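Local atomic coordinates of putative solute-binding component of ABC transporter (Clostridium phytofermentans, PDB entry 4YS6), a protein that binds beta-D-glucopyranose in its pocket and probably serves as the sugar-capturing component of an ABC transporter. Residues L110-D124 against I127-N141. Residues are numbered along the deposited sequence; the frame is centred on the assembly and turned at random.
With BGC (beta-D-glucopyranose), chain D.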
loop_
_atom_site.group_PDB
_atom_site.type_symbol
_atom_site.label_atom_id
_atom_site.label_comp_id
_atom_site.label_asym_id
_atom_site.label_seq_id
_atom_site.Cartn_x
_atom_site.Cartn_y
_atom_site.Cartn_z
ATOM N N LEU A 110 -18.338 -11.045 -7.884
ATOM C CA LEU A 110 -18.196 -11.844 -6.666
ATOM C C LEU A 110 -19.504 -12.537 -6.235
ATOM O O LEU A 110 -19.454 -13.612 -5.604
ATOM C CB LEU A 110 -17.647 -10.986 -5.547
ATOM C CG LEU A 110 -16.181 -10.569 -5.791
ATOM C CD1 LEU A 110 -15.604 -10.002 -4.538
ATOM C CD2 LEU A 110 -15.289 -11.716 -6.316
ATOM N N ALA A 111 -20.660 -11.961 -6.576
ATOM C CA ALA A 111 -21.931 -12.630 -6.359
ATOM C C ALA A 111 -21.962 -13.947 -7.145
ATOM O O ALA A 111 -22.467 -14.947 -6.661
ATOM C CB ALA A 111 -23.117 -11.725 -6.770
ATOM N N GLN A 112 -21.423 -13.927 -8.359
ATOM C CA GLN A 112 -21.323 -15.129 -9.198
ATOM C C GLN A 112 -20.468 -16.204 -8.510
ATOM O O GLN A 112 -20.804 -17.389 -8.481
ATOM C CB GLN A 112 -20.733 -14.755 -10.566
ATOM C CG GLN A 112 -20.600 -15.902 -11.523
ATOM C CD GLN A 112 -19.990 -15.475 -12.842
ATOM O OE1 GLN A 112 -19.855 -14.277 -13.126
ATOM N NE2 GLN A 112 -19.614 -16.453 -13.657
ATOM N N ALA A 113 -19.367 -15.783 -7.915
ATOM C CA ALA A 113 -18.487 -16.719 -7.218
ATOM C C ALA A 113 -19.198 -17.311 -6.016
ATOM O O ALA A 113 -19.166 -18.517 -5.800
ATOM C CB ALA A 113 -17.222 -16.029 -6.796
ATOM N N LYS A 114 -19.866 -16.449 -5.253
ATOM C CA LYS A 114 -20.605 -16.860 -4.073
ATOM C C LYS A 114 -21.683 -17.882 -4.431
ATOM O O LYS A 114 -21.822 -18.899 -3.763
ATOM C CB LYS A 114 -21.216 -15.642 -3.387
ATOM C CG LYS A 114 -21.912 -15.921 -2.083
ATOM C CD LYS A 114 -22.602 -14.659 -1.585
ATOM C CE LYS A 114 -23.310 -14.875 -0.258
ATOM N NZ LYS A 114 -22.330 -15.038 0.851
ATOM N N LYS A 115 -22.421 -17.624 -5.508
ATOM C CA LYS A 115 -23.451 -18.548 -5.968
ATOM C C LYS A 115 -22.882 -19.931 -6.258
ATOM O O LYS A 115 -23.547 -20.941 -6.014
ATOM C CB LYS A 115 -24.129 -17.988 -7.225
ATOM C CG LYS A 115 -25.140 -18.913 -7.883
ATOM C CD LYS A 115 -26.405 -19.074 -7.042
ATOM C CE LYS A 115 -27.556 -19.633 -7.878
ATOM N NZ LYS A 115 -28.742 -19.904 -7.034
ATOM N N LYS A 116 -21.654 -19.968 -6.770
ATOM C CA LYS A 116 -20.999 -21.219 -7.141
ATOM C C LYS A 116 -20.228 -21.871 -5.983
ATOM O O LYS A 116 -19.586 -22.902 -6.169
ATOM C CB LYS A 116 -20.048 -20.973 -8.312
ATOM C CG LYS A 116 -20.747 -20.571 -9.595
ATOM C CD LYS A 116 -19.800 -20.619 -10.779
ATOM C CE LYS A 116 -20.344 -19.831 -11.971
ATOM N NZ LYS A 116 -21.607 -20.382 -12.543
ATOM N N GLY A 117 -20.290 -21.270 -4.797
ATOM C CA GLY A 117 -19.574 -21.775 -3.636
ATOM C C GLY A 117 -18.075 -21.561 -3.669
ATOM O O GLY A 117 -17.323 -22.255 -2.992
ATOM N N ILE A 118 -17.638 -20.589 -4.455
ATOM C CA ILE A 118 -16.224 -20.257 -4.574
ATOM C C ILE A 118 -15.833 -19.260 -3.495
ATOM O O ILE A 118 -16.351 -18.140 -3.466
ATOM C CB ILE A 118 -15.921 -19.664 -5.963
ATOM C CG1 ILE A 118 -16.188 -20.697 -7.053
ATOM C CG2 ILE A 118 -14.467 -19.200 -6.060
ATOM C CD1 ILE A 118 -16.227 -20.099 -8.431
ATOM N N SER A 119 -14.924 -19.652 -2.603
ATOM C CA SER A 119 -14.437 -18.737 -1.567
ATOM C C SER A 119 -13.583 -17.624 -2.138
ATOM O O SER A 119 -12.893 -17.823 -3.135
ATOM C CB SER A 119 -13.645 -19.504 -0.520
ATOM O OG SER A 119 -14.507 -20.407 0.150
ATOM N N VAL A 120 -13.637 -16.458 -1.488
ATOM C CA VAL A 120 -12.899 -15.275 -1.909
ATOM C C VAL A 120 -12.019 -14.757 -0.791
ATOM O O VAL A 120 -12.493 -14.433 0.302
ATOM C CB VAL A 120 -13.860 -14.149 -2.359
ATOM C CG1 VAL A 120 -13.109 -12.862 -2.624
ATOM C CG2 VAL A 120 -14.635 -14.603 -3.592
ATOM N N ILE A 121 -10.731 -14.664 -1.082
ATOM C CA ILE A 121 -9.789 -14.055 -0.149
ATOM C C ILE A 121 -9.413 -12.700 -0.720
ATOM O O ILE A 121 -8.937 -12.596 -1.851
ATOM C CB ILE A 121 -8.529 -14.943 0.063
ATOM C CG1 ILE A 121 -8.917 -16.298 0.662
ATOM C CG2 ILE A 121 -7.544 -14.253 0.966
ATOM C CD1 ILE A 121 -7.791 -17.286 0.724
ATOM N N ALA A 122 -9.665 -11.654 0.054
ATOM C CA ALA A 122 -9.200 -10.305 -0.296
ATOM C C ALA A 122 -7.730 -10.232 0.045
ATOM O O ALA A 122 -7.347 -10.454 1.197
ATOM C CB ALA A 122 -9.950 -9.264 0.457
ATOM N N TYR A 123 -6.914 -9.927 -0.958
ATOM C CA TYR A 123 -5.475 -9.891 -0.835
ATOM C C TYR A 123 -5.011 -8.447 -0.725
ATOM O O TYR A 123 -5.166 -7.683 -1.674
ATOM C CB TYR A 123 -4.806 -10.548 -2.062
ATOM C CG TYR A 123 -3.308 -10.683 -1.941
ATOM C CD1 TYR A 123 -2.466 -9.621 -2.222
ATOM C CD2 TYR A 123 -2.745 -11.879 -1.545
ATOM C CE1 TYR A 123 -1.086 -9.744 -2.082
ATOM C CE2 TYR A 123 -1.388 -12.024 -1.402
ATOM C CZ TYR A 123 -0.560 -10.970 -1.669
ATOM O OH TYR A 123 0.795 -11.142 -1.529
ATOM N N ASP A 124 -4.451 -8.119 0.442
ATOM C CA ASP A 124 -3.848 -6.834 0.798
ATOM C C ASP A 124 -4.830 -5.677 0.922
ATOM O O ASP A 124 -4.775 -4.942 1.928
ATOM C CB ASP A 124 -2.749 -6.431 -0.164
ATOM C CG ASP A 124 -1.915 -5.308 0.401
ATOM O OD1 ASP A 124 -0.959 -5.581 1.177
ATOM O OD2 ASP A 124 -2.278 -4.143 0.156
ATOM N N ILE A 127 -11.986 -5.861 -0.021
ATOM C CA ILE A 127 -13.093 -5.806 -0.982
ATOM C C ILE A 127 -14.335 -5.357 -0.233
ATOM O O ILE A 127 -14.661 -5.929 0.808
ATOM C CB ILE A 127 -13.300 -7.175 -1.649
ATOM C CG1 ILE A 127 -12.102 -7.487 -2.553
ATOM C CG2 ILE A 127 -14.605 -7.221 -2.437
ATOM C CD1 ILE A 127 -12.021 -8.926 -2.995
HETATM N N MSE A 128 -14.976 -4.298 -0.732
HETATM C CA MSE A 128 -15.995 -3.548 -0.002
HETATM C C MSE A 128 -17.421 -3.838 -0.479
HETATM O O MSE A 128 -17.645 -4.152 -1.655
HETATM C CB MSE A 128 -15.731 -2.025 -0.130
HETATM C CG MSE A 128 -14.349 -1.548 0.156
HETATM SE SE MSE A 128 -13.738 -2.032 1.940
HETATM C CE MSE A 128 -14.835 -0.763 2.953
ATOM N N ASN A 129 -18.388 -3.678 0.424
ATOM C CA ASN A 129 -19.804 -3.795 0.096
ATOM C C ASN A 129 -20.161 -5.065 -0.630
ATOM O O ASN A 129 -20.939 -5.042 -1.588
ATOM C CB ASN A 129 -20.257 -2.616 -0.756
ATOM C CG ASN A 129 -20.315 -1.344 0.016
ATOM O OD1 ASN A 129 -20.404 -1.360 1.244
ATOM N ND2 ASN A 129 -20.295 -0.221 -0.694
ATOM N N SER A 130 -19.580 -6.170 -0.180
ATOM C CA SER A 130 -19.894 -7.490 -0.707
ATOM C C SER A 130 -20.001 -8.488 0.410
ATOM O O SER A 130 -19.160 -8.490 1.287
ATOM C CB SER A 130 -18.818 -7.957 -1.687
ATOM O OG SER A 130 -19.060 -9.305 -2.079
ATOM N N ASP A 131 -21.024 -9.332 0.382
ATOM C CA ASP A 131 -21.119 -10.420 1.350
ATOM C C ASP A 131 -20.412 -11.703 0.885
ATOM O O ASP A 131 -20.576 -12.761 1.488
ATOM C CB ASP A 131 -22.590 -10.721 1.666
ATOM C CG ASP A 131 -23.400 -11.123 0.439
ATOM O OD1 ASP A 131 -22.800 -11.470 -0.599
ATOM O OD2 ASP A 131 -24.659 -11.100 0.525
ATOM N N ALA A 132 -19.614 -11.592 -0.169
ATOM C CA ALA A 132 -18.945 -12.741 -0.760
ATOM C C ALA A 132 -17.506 -12.918 -0.284
ATOM O O ALA A 132 -16.836 -13.863 -0.721
ATOM C CB ALA A 132 -18.957 -12.624 -2.288
ATOM N N VAL A 133 -17.029 -12.022 0.584
ATOM C CA VAL A 133 -15.623 -12.026 0.999
ATOM C C VAL A 133 -15.470 -12.914 2.234
ATOM O O VAL A 133 -16.131 -12.681 3.257
ATOM C CB VAL A 133 -15.118 -10.606 1.310
ATOM C CG1 VAL A 133 -13.626 -10.636 1.689
ATOM C CG2 VAL A 133 -15.350 -9.666 0.105
ATOM N N SER A 134 -14.628 -13.945 2.127
ATOM C CA SER A 134 -14.467 -14.943 3.176
ATOM C C SER A 134 -13.454 -14.489 4.225
ATOM O O SER A 134 -13.702 -14.554 5.443
ATOM C CB SER A 134 -14.008 -16.283 2.574
ATOM O OG SER A 134 -14.862 -16.707 1.501
ATOM N N TYR A 135 -12.299 -14.072 3.720
ATOM C CA TYR A 135 -11.133 -13.704 4.520
ATOM C C TYR A 135 -10.381 -12.560 3.893
ATOM O O TYR A 135 -10.532 -12.267 2.704
ATOM C CB TYR A 135 -10.165 -14.890 4.703
ATOM C CG TYR A 135 -10.789 -16.052 5.440
ATOM C CD1 TYR A 135 -10.880 -16.066 6.832
ATOM C CD2 TYR A 135 -11.311 -17.120 4.740
ATOM C CE1 TYR A 135 -11.505 -17.111 7.481
ATOM C CE2 TYR A 135 -11.918 -18.172 5.392
ATOM C CZ TYR A 135 -12.012 -18.160 6.744
ATOM O OH TYR A 135 -12.618 -19.215 7.364
ATOM N N TYR A 136 -9.558 -11.919 4.721
ATOM C CA TYR A 136 -8.732 -10.776 4.329
ATOM C C TYR A 136 -7.332 -11.018 4.887
ATOM O O TYR A 136 -7.173 -11.297 6.079
ATOM C CB TYR A 136 -9.331 -9.489 4.879
ATOM C CG TYR A 136 -8.596 -8.200 4.597
ATOM C CD1 TYR A 136 -8.000 -7.958 3.378
ATOM C CD2 TYR A 136 -8.535 -7.204 5.570
ATOM C CE1 TYR A 136 -7.365 -6.741 3.121
ATOM C CE2 TYR A 136 -7.913 -6.011 5.339
ATOM C CZ TYR A 136 -7.331 -5.768 4.136
ATOM O OH TYR A 136 -6.720 -4.542 3.944
ATOM N N ALA A 137 -6.328 -10.900 4.022
ATOM C CA ALA A 137 -4.930 -10.999 4.421
ATOM C C ALA A 137 -4.234 -9.724 4.047
ATOM O O ALA A 137 -4.271 -9.321 2.890
ATOM C CB ALA A 137 -4.266 -12.134 3.743
ATOM N N THR A 138 -3.555 -9.101 4.996
ATOM C CA THR A 138 -2.921 -7.815 4.712
ATOM C C THR A 138 -1.817 -7.551 5.748
ATOM O O THR A 138 -1.539 -8.404 6.596
ATOM C CB THR A 138 -3.983 -6.705 4.707
ATOM O OG1 THR A 138 -3.414 -5.477 4.241
ATOM C CG2 THR A 138 -4.559 -6.522 6.104
ATOM N N PHE A 139 -1.150 -6.412 5.634
ATOM C CA PHE A 139 -0.297 -5.913 6.703
ATOM C C PHE A 139 -1.138 -4.996 7.574
ATOM O O PHE A 139 -2.259 -4.620 7.220
ATOM C CB PHE A 139 0.948 -5.205 6.123
ATOM C CG PHE A 139 1.890 -6.157 5.469
ATOM C CD1 PHE A 139 1.660 -6.585 4.174
ATOM C CD2 PHE A 139 2.973 -6.667 6.156
ATOM C CE1 PHE A 139 2.494 -7.514 3.573
ATOM C CE2 PHE A 139 3.812 -7.593 5.535
ATOM C CZ PHE A 139 3.551 -8.019 4.264
ATOM N N ASP A 140 -0.641 -4.671 8.753
ATOM C CA ASP A 140 -1.389 -3.790 9.647
ATOM C C ASP A 140 -1.313 -2.367 9.117
ATOM O O ASP A 140 -0.357 -1.615 9.399
ATOM C CB ASP A 140 -0.820 -3.904 11.053
ATOM C CG ASP A 140 -1.643 -3.158 12.082
ATOM O OD1 ASP A 140 -2.425 -2.258 11.725
ATOM O OD2 ASP A 140 -1.499 -3.502 13.261
ATOM N N ASN A 141 -2.299 -2.007 8.295
ATOM C CA ASN A 141 -2.233 -0.770 7.545
ATOM C C ASN A 141 -2.344 0.482 8.423
ATOM O O ASN A 141 -1.671 1.477 8.159
ATOM C CB ASN A 141 -3.319 -0.766 6.485
ATOM C CG ASN A 141 -3.178 -1.927 5.543
ATOM O OD1 ASN A 141 -2.162 -2.045 4.875
ATOM N ND2 ASN A 141 -4.141 -2.835 5.557
HETATM C C2 BGC D . -0.673 -1.345 -0.802
HETATM C C3 BGC D . 0.631 -0.616 -0.837
HETATM C C4 BGC D . 0.996 -0.170 -2.190
HETATM C C5 BGC D . -0.103 0.598 -2.857
HETATM C C6 BGC D . 0.148 0.888 -4.322
HETATM C C1 BGC D . -1.784 -0.430 -1.354
HETATM O O1 BGC D . -2.938 -1.005 -1.377
HETATM O O2 BGC D . -0.992 -1.709 0.535
HETATM O O3 BGC D . 1.644 -1.543 -0.291
HETATM O O4 BGC D . 2.136 0.726 -2.163
HETATM O O5 BGC D . -1.320 -0.203 -2.768
HETATM O O6 BGC D . 0.606 -0.260 -5.019
HETATM O O HOH W 1 -17.812 -16.305 -1.966
HETATM O O HOH W 2 -0.708 -3.850 3.459
#
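Neighbouring parallel strands 119-123 and 135-139, in the mixed sheet of one lobe of this periplasmic-binding-protein fold, run together toward the glucose site. Two of the backbone bonds between the strands flank Ala122: its N donates to Tyr135 O and its O accepts from Ala137 N (3.0 Å); Asp124 N carries the pairing on to Ala137 O. Farther from the sugar, Val120 O accepts from Ser134 N, while Ser134 OG, set beside its own backbone N (chi1 -52°), accepts from Val120 N at 3.2 Å. On the Ala122 face, the methyl of Ala122 meets Tyr136 CD1 (3.7 Å) and Ile127 CD1; Leu110, from helix 107-115, comes tip to tip with Ile127, CD1 to CG2 at 3.6 Å. Lys114 crosses Asp131 and bends at its last torsion (chi4 71°), so that NZ donates a hydrogen bond to Asp131 O from above the carbonyl plane, while its salt bridge to Asp131 OD1 is long.

The pocket end turns on Asp124 O. Thr138 OG1 reaches it on a lone pair at 2.7 Å, whereas Tyr136 OH approaches from above the carbonyl plane at 2.8 Å; Asn178 adds a further bond from helix 177-195. Asp124 OD2 accepts from glucose O2 (2.8 Å), and OD1 pairs with Arg50 and a water shared with Thr138 and Asn141. Three side-chain donors thus hold the Asp124 carbonyl, while Arg50 and the water probably help orient its carboxylate and stabilise its negative charge for sugar binding.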